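Local coordinates for extracellular solute-binding protein, family 5 (PDB 6WM6) that binds EDTA in the periplasm and probably hands it to an ABC transporter for uptake into the cell, at residues A[352-357]-A[516-521]; A[359-364]-A[506-511]. All blocks are in the same frame, centred on the assembly; numbering follows the deposited sequence.

Interaction 1: residues A[352-357]-A[516-521]; sequences GSVMFL and ELAMDY
With CG of Met519 beside its backbone N (chi1 -66°), a bend at chi2 (-50°) brings SD against the branched end of Val354, and chi3 then only turns the terminal methyl CE. The valine meets the sulfur with both methyls: CG1 lies anti to the carbonyl carbon (chi1 -66°), so that Val354 CG1 comes within 3.6 Å of Met519 SD, while Val354 CG2 is 3.8 Å from the same sulfur. CG2 also reaches one residue back along the helix, 4.0 Å from Ala518 CB. Met355 follows a different path. Its chain runs extended beyond CG and brings the terminal methyl to the helix, where Met355 CE approaches Ala518 CB at 4.0 Å. The small alanine methyl thus meets both a valine methyl and a methionine methyl, in an entirely apolar, buried contact.

The polar backbone around it is held by Ser353. Its OG accepts from Met355 N (3.0 Å from Ser353 OG) and from Phe356 N (also 3.0 Å from Ser353 OG), and is hydrogen-bonded to Asp515 as well. The other carboxylate oxygen of Asp515 pairs with Val354 N, tying the turn to the helix about one turn before Ala518 and Met519. Behind that patch Val354 and Met519 both touch Pro526 of strand 524-537. The result is an ST turn combined with an ST motif, seated between a helix and a strand of the mixed sheet in the periplasmic binding protein fold.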
loop_
_atom_site.group_PDB
_atom_site.type_symbol
_atom_site.label_atom_id
_atom_site.label_comp_id
_atom_site.label_asym_id
_atom_site.label_seq_id
_atom_site.Cartn_x
_atom_site.Cartn_y
_atom_site.Cartn_z
ATOM N N GLY A 352 -9.561 13.858 -5.598
ATOM C CA GLY A 352 -10.585 14.563 -4.857
ATOM C C GLY A 352 -11.562 13.671 -4.125
ATOM O O GLY A 352 -12.667 14.079 -3.811
ATOM N N SER A 353 -11.157 12.434 -3.858
ATOM C CA SER A 353 -11.911 11.454 -3.089
ATOM C C SER A 353 -10.995 10.908 -2.004
ATOM O O SER A 353 -9.780 10.900 -2.155
ATOM C CB SER A 353 -12.290 10.307 -4.036
ATOM O OG SER A 353 -12.784 9.164 -3.353
ATOM N N VAL A 354 -11.593 10.437 -0.907
ATOM C CA VAL A 354 -10.839 9.741 0.142
ATOM C C VAL A 354 -11.099 8.248 0.123
ATOM O O VAL A 354 -10.616 7.530 1.010
ATOM C CB VAL A 354 -11.042 10.348 1.543
ATOM C CG1 VAL A 354 -10.457 11.744 1.603
ATOM C CG2 VAL A 354 -12.498 10.345 1.957
ATOM N N MET A 355 -11.808 7.749 -0.877
ATOM C CA MET A 355 -12.096 6.326 -0.964
ATOM C C MET A 355 -11.750 5.680 -2.289
ATOM O O MET A 355 -11.660 4.439 -2.342
ATOM C CB MET A 355 -13.550 6.045 -0.627
ATOM C CG MET A 355 -13.797 6.376 0.852
ATOM S SD MET A 355 -15.417 5.932 1.392
ATOM C CE MET A 355 -15.393 6.705 3.003
ATOM N N PHE A 356 -11.533 6.459 -3.339
ATOM C CA PHE A 356 -11.254 5.946 -4.673
ATOM C C PHE A 356 -10.105 6.731 -5.286
ATOM O O PHE A 356 -10.076 7.963 -5.221
ATOM C CB PHE A 356 -12.468 6.160 -5.597
ATOM C CG PHE A 356 -13.758 5.590 -5.066
ATOM C CD1 PHE A 356 -14.026 4.226 -5.153
ATOM C CD2 PHE A 356 -14.713 6.415 -4.517
ATOM C CE1 PHE A 356 -15.236 3.717 -4.697
ATOM C CE2 PHE A 356 -15.920 5.903 -4.052
ATOM C CZ PHE A 356 -16.175 4.557 -4.150
ATOM N N LEU A 357 -9.181 6.015 -5.925
ATOM C CA LEU A 357 -8.192 6.660 -6.782
ATOM C C LEU A 357 -8.887 7.180 -8.035
ATOM O O LEU A 357 -9.976 6.704 -8.400
ATOM C CB LEU A 357 -7.113 5.663 -7.179
ATOM C CG LEU A 357 -6.268 5.077 -6.042
ATOM C CD1 LEU A 357 -5.409 3.925 -6.608
ATOM C CD2 LEU A 357 -5.391 6.107 -5.387
ATOM N N GLU A 516 -19.057 10.762 0.149
ATOM C CA GLU A 516 -19.709 12.067 0.284
ATOM C C GLU A 516 -19.761 12.486 1.746
ATOM O O GLU A 516 -19.402 13.616 2.094
ATOM C CB GLU A 516 -21.130 12.009 -0.304
ATOM C CG GLU A 516 -21.216 11.618 -1.786
ATOM C CD GLU A 516 -20.947 12.725 -2.773
ATOM O OE1 GLU A 516 -20.836 13.893 -2.372
ATOM O OE2 GLU A 516 -20.869 12.421 -4.000
ATOM N N LEU A 517 -20.219 11.595 2.624
ATOM C CA LEU A 517 -20.332 11.930 4.048
ATOM C C LEU A 517 -18.962 12.179 4.661
ATOM O O LEU A 517 -18.807 13.055 5.512
ATOM C CB LEU A 517 -21.059 10.812 4.780
ATOM C CG LEU A 517 -22.527 10.607 4.407
ATOM C CD1 LEU A 517 -23.081 9.353 5.067
ATOM C CD2 LEU A 517 -23.375 11.822 4.777
ATOM N N ALA A 518 -17.960 11.402 4.284
ATOM C CA ALA A 518 -16.625 11.611 4.824
ATOM C C ALA A 518 -16.086 12.974 4.411
ATOM O O ALA A 518 -15.453 13.667 5.207
ATOM C CB ALA A 518 -15.708 10.493 4.354
ATOM N N MET A 519 -16.328 13.388 3.168
ATOM C CA MET A 519 -15.894 14.705 2.747
ATOM C C MET A 519 -16.691 15.812 3.421
ATOM O O MET A 519 -16.114 16.866 3.721
ATOM C CB MET A 519 -15.957 14.796 1.235
ATOM C CG MET A 519 -14.957 13.858 0.559
ATOM S SD MET A 519 -13.252 13.985 1.192
ATOM C CE MET A 519 -13.033 15.660 0.737
ATOM N N ASP A 520 -17.975 15.592 3.706
ATOM C CA ASP A 520 -18.742 16.567 4.461
ATOM C C ASP A 520 -18.080 16.863 5.807
ATOM O O ASP A 520 -18.135 17.995 6.309
ATOM C CB ASP A 520 -20.165 16.045 4.731
ATOM C CG ASP A 520 -21.051 16.019 3.505
ATOM O OD1 ASP A 520 -20.748 16.672 2.483
ATOM O OD2 ASP A 520 -22.096 15.321 3.597
ATOM N N TYR A 521 -17.469 15.841 6.440
ATOM C CA TYR A 521 -16.922 15.983 7.787
ATOM C C TYR A 521 -15.591 16.728 7.794
ATOM O O TYR A 521 -15.193 17.251 8.839
ATOM C CB TYR A 521 -16.765 14.578 8.387
ATOM C CG TYR A 521 -16.423 14.514 9.845
ATOM C CD1 TYR A 521 -17.334 14.933 10.809
ATOM C CD2 TYR A 521 -15.196 14.022 10.273
ATOM C CE1 TYR A 521 -17.012 14.876 12.179
ATOM C CE2 TYR A 521 -14.881 13.953 11.614
ATOM C CZ TYR A 521 -15.777 14.371 12.549
ATOM O OH TYR A 521 -15.439 14.309 13.896
#

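Interaction 2: residues A[359-364]-A[506-511]; sequences NQAGYA and ESAAIL. With EDO (1,2-ethanediol), chain E.
Gln360 OE1 is gripped by Leu357 N and by Gln463 NE2, which fixes the start of the turn that carries Ala361 and Gly362 against Ala508. This is a type II beta turn from Gln360 to Tyr363, closed by the bond from Tyr363 N to Gln360 O at 3.1 Å. Its central peptide meets the helix: Ala361 O lies 3.3 Å from Ala508 CB, and the peptide nitrogen, Gly362 N, is 3.9 Å from the same methyl. The Ala361 methyl also points toward the helix, and its CB stands 4.0 Å from Ala508 CB, so one buried methyl packs against both the peptide and the side chain of the turn. Gly362 takes the third position of the turn with a positive phi of 95°. Having no side chain, it can draw close, with Gly362 CA only 4.9 Å from Ala508 CA. The touching surface is small and made of backbone and methyl groups alone.

Just before the turn, Asn359 faces a bound 1,2-ethanediol, probably from the crystallisation liquor. The asparagine ND2 makes a weak hydrogen bond to O1 of the diol, 3.2 Å long and bent to 131°, and the diol is also hydrogen-bonded to Pro547 O.

Helix 504-521 is here packed between the turn and helix 489-499, which Ile510 and Leu511 touch through Ala498 and neighbouring isoleucines. Helix 467-474 also contacts this region, its Pro467 meeting both Gln360 and Leu511.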
loop_
_atom_site.group_PDB
_atom_site.type_symbol
_atom_site.label_atom_id
_atom_site.label_comp_id
_atom_site.label_asym_id
_atom_site.label_seq_id
_atom_site.Cartn_x
_atom_site.Cartn_y
_atom_site.Cartn_z
ATOM N N ASN A 359 -8.636 6.529 -11.060
ATOM C CA ASN A 359 -8.953 5.523 -12.064
ATOM C C ASN A 359 -9.919 4.439 -11.587
ATOM O O ASN A 359 -10.252 3.540 -12.365
ATOM C CB ASN A 359 -7.679 4.860 -12.596
ATOM C CG ASN A 359 -6.941 4.091 -11.542
ATOM O OD1 ASN A 359 -6.667 4.609 -10.462
ATOM N ND2 ASN A 359 -6.585 2.842 -11.851
ATOM N N GLN A 360 -10.374 4.483 -10.341
ATOM C CA GLN A 360 -11.268 3.453 -9.819
ATOM C C GLN A 360 -12.721 3.832 -10.008
ATOM O O GLN A 360 -13.114 4.999 -9.917
ATOM C CB GLN A 360 -10.983 3.202 -8.351
ATOM C CG GLN A 360 -9.685 2.438 -8.103
ATOM C CD GLN A 360 -9.432 2.212 -6.644
ATOM O OE1 GLN A 360 -9.343 3.160 -5.847
ATOM N NE2 GLN A 360 -9.279 0.949 -6.254
ATOM N N ALA A 361 -13.548 2.808 -10.236
ATOM C CA ALA A 361 -14.993 3.018 -10.312
ATOM C C ALA A 361 -15.485 3.718 -9.049
ATOM O O ALA A 361 -15.047 3.417 -7.950
ATOM C CB ALA A 361 -15.709 1.673 -10.458
ATOM N N GLY A 362 -16.397 4.669 -9.215
ATOM C CA GLY A 362 -16.917 5.441 -8.119
ATOM C C GLY A 362 -16.219 6.770 -7.895
ATOM O O GLY A 362 -16.764 7.635 -7.207
ATOM N N TYR A 363 -15.050 6.964 -8.483
ATOM C CA TYR A 363 -14.294 8.187 -8.247
ATOM C C TYR A 363 -15.079 9.402 -8.733
ATOM O O TYR A 363 -15.701 9.380 -9.795
ATOM C CB TYR A 363 -12.942 8.166 -9.001
ATOM C CG TYR A 363 -12.239 9.471 -8.838
ATOM C CD1 TYR A 363 -11.526 9.742 -7.686
ATOM C CD2 TYR A 363 -12.333 10.476 -9.803
ATOM C CE1 TYR A 363 -10.929 10.965 -7.497
ATOM C CE2 TYR A 363 -11.732 11.707 -9.626
ATOM C CZ TYR A 363 -11.031 11.943 -8.453
ATOM O OH TYR A 363 -10.432 13.168 -8.230
ATOM N N ALA A 364 -15.007 10.485 -7.953
ATOM C CA ALA A 364 -15.457 11.806 -8.372
ATOM C C ALA A 364 -14.722 12.817 -7.504
ATOM O O ALA A 364 -14.228 12.482 -6.433
ATOM C CB ALA A 364 -16.977 11.976 -8.205
ATOM N N GLU A 506 -20.740 -2.469 -8.178
ATOM C CA GLU A 506 -21.829 -2.269 -7.233
ATOM C C GLU A 506 -21.290 -1.735 -5.912
ATOM O O GLU A 506 -21.871 -0.827 -5.311
ATOM C CB GLU A 506 -22.582 -3.572 -6.996
ATOM C CG GLU A 506 -23.731 -3.468 -5.992
ATOM C CD GLU A 506 -24.268 -4.811 -5.519
ATOM O OE1 GLU A 506 -23.641 -5.858 -5.804
ATOM O OE2 GLU A 506 -25.300 -4.785 -4.815
ATOM N N SER A 507 -20.163 -2.288 -5.453
ATOM C CA SER A 507 -19.546 -1.819 -4.221
ATOM C C SER A 507 -19.273 -0.335 -4.306
ATOM O O SER A 507 -19.520 0.407 -3.351
ATOM C CB SER A 507 -18.269 -2.597 -4.003
ATOM O OG SER A 507 -17.718 -2.322 -2.717
ATOM N N ALA A 508 -18.740 0.113 -5.438
ATOM C CA ALA A 508 -18.400 1.521 -5.597
ATOM C C ALA A 508 -19.632 2.402 -5.587
ATOM O O ALA A 508 -19.616 3.494 -5.011
ATOM C CB ALA A 508 -17.632 1.724 -6.898
ATOM N N ALA A 509 -20.714 1.958 -6.227
ATOM C CA ALA A 509 -21.951 2.726 -6.208
ATOM C C ALA A 509 -22.423 2.919 -4.774
ATOM O O ALA A 509 -22.821 4.021 -4.384
ATOM C CB ALA A 509 -23.013 2.044 -7.055
ATOM N N ILE A 510 -22.366 1.857 -3.962
ATOM C CA ILE A 510 -22.782 1.953 -2.563
ATOM C C ILE A 510 -21.828 2.850 -1.780
ATOM O O ILE A 510 -22.244 3.770 -1.056
ATOM C CB ILE A 510 -22.845 0.544 -1.957
ATOM C CG1 ILE A 510 -23.922 -0.326 -2.634
ATOM C CG2 ILE A 510 -23.101 0.634 -0.446
ATOM C CD1 ILE A 510 -23.715 -1.813 -2.381
ATOM N N LEU A 511 -20.525 2.594 -1.911
ATOM C CA LEU A 511 -19.510 3.278 -1.115
ATOM C C LEU A 511 -19.431 4.766 -1.431
ATOM O O LEU A 511 -19.011 5.557 -0.561
ATOM C CB LEU A 511 -18.162 2.595 -1.333
ATOM C CG LEU A 511 -17.012 3.036 -0.423
ATOM C CD1 LEU A 511 -17.265 2.598 0.995
ATOM C CD2 LEU A 511 -15.714 2.444 -0.931
HETATM C C1 EDO E . -3.968 2.157 -9.363
HETATM O O1 EDO E . -3.672 2.113 -10.763
HETATM C C2 EDO E . -2.659 2.390 -8.612
HETATM O O2 EDO E . -1.661 1.643 -9.322
#

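Overall arrangement
Interactions 1 and 2 have centres 11 Å apart and share helix 504-521. Interaction 2 uses the earlier part of this helix and interaction 1 the later part. Because 359-364 follows 352-357 in the loop between helices 333-340 and 366-369, the second contact is nested inside the first, and loop and helix run past each other in opposite order. The loop also binds to itself: Tyr363 OH lies 2.9 Å from Gly352 N, probably as a hydrogen bond, and Phe356 CD1 packs against Ala361 O. Together the contacts lay one loop along a single helix, leading at its far end into strand 524-537 of the mixed sheet.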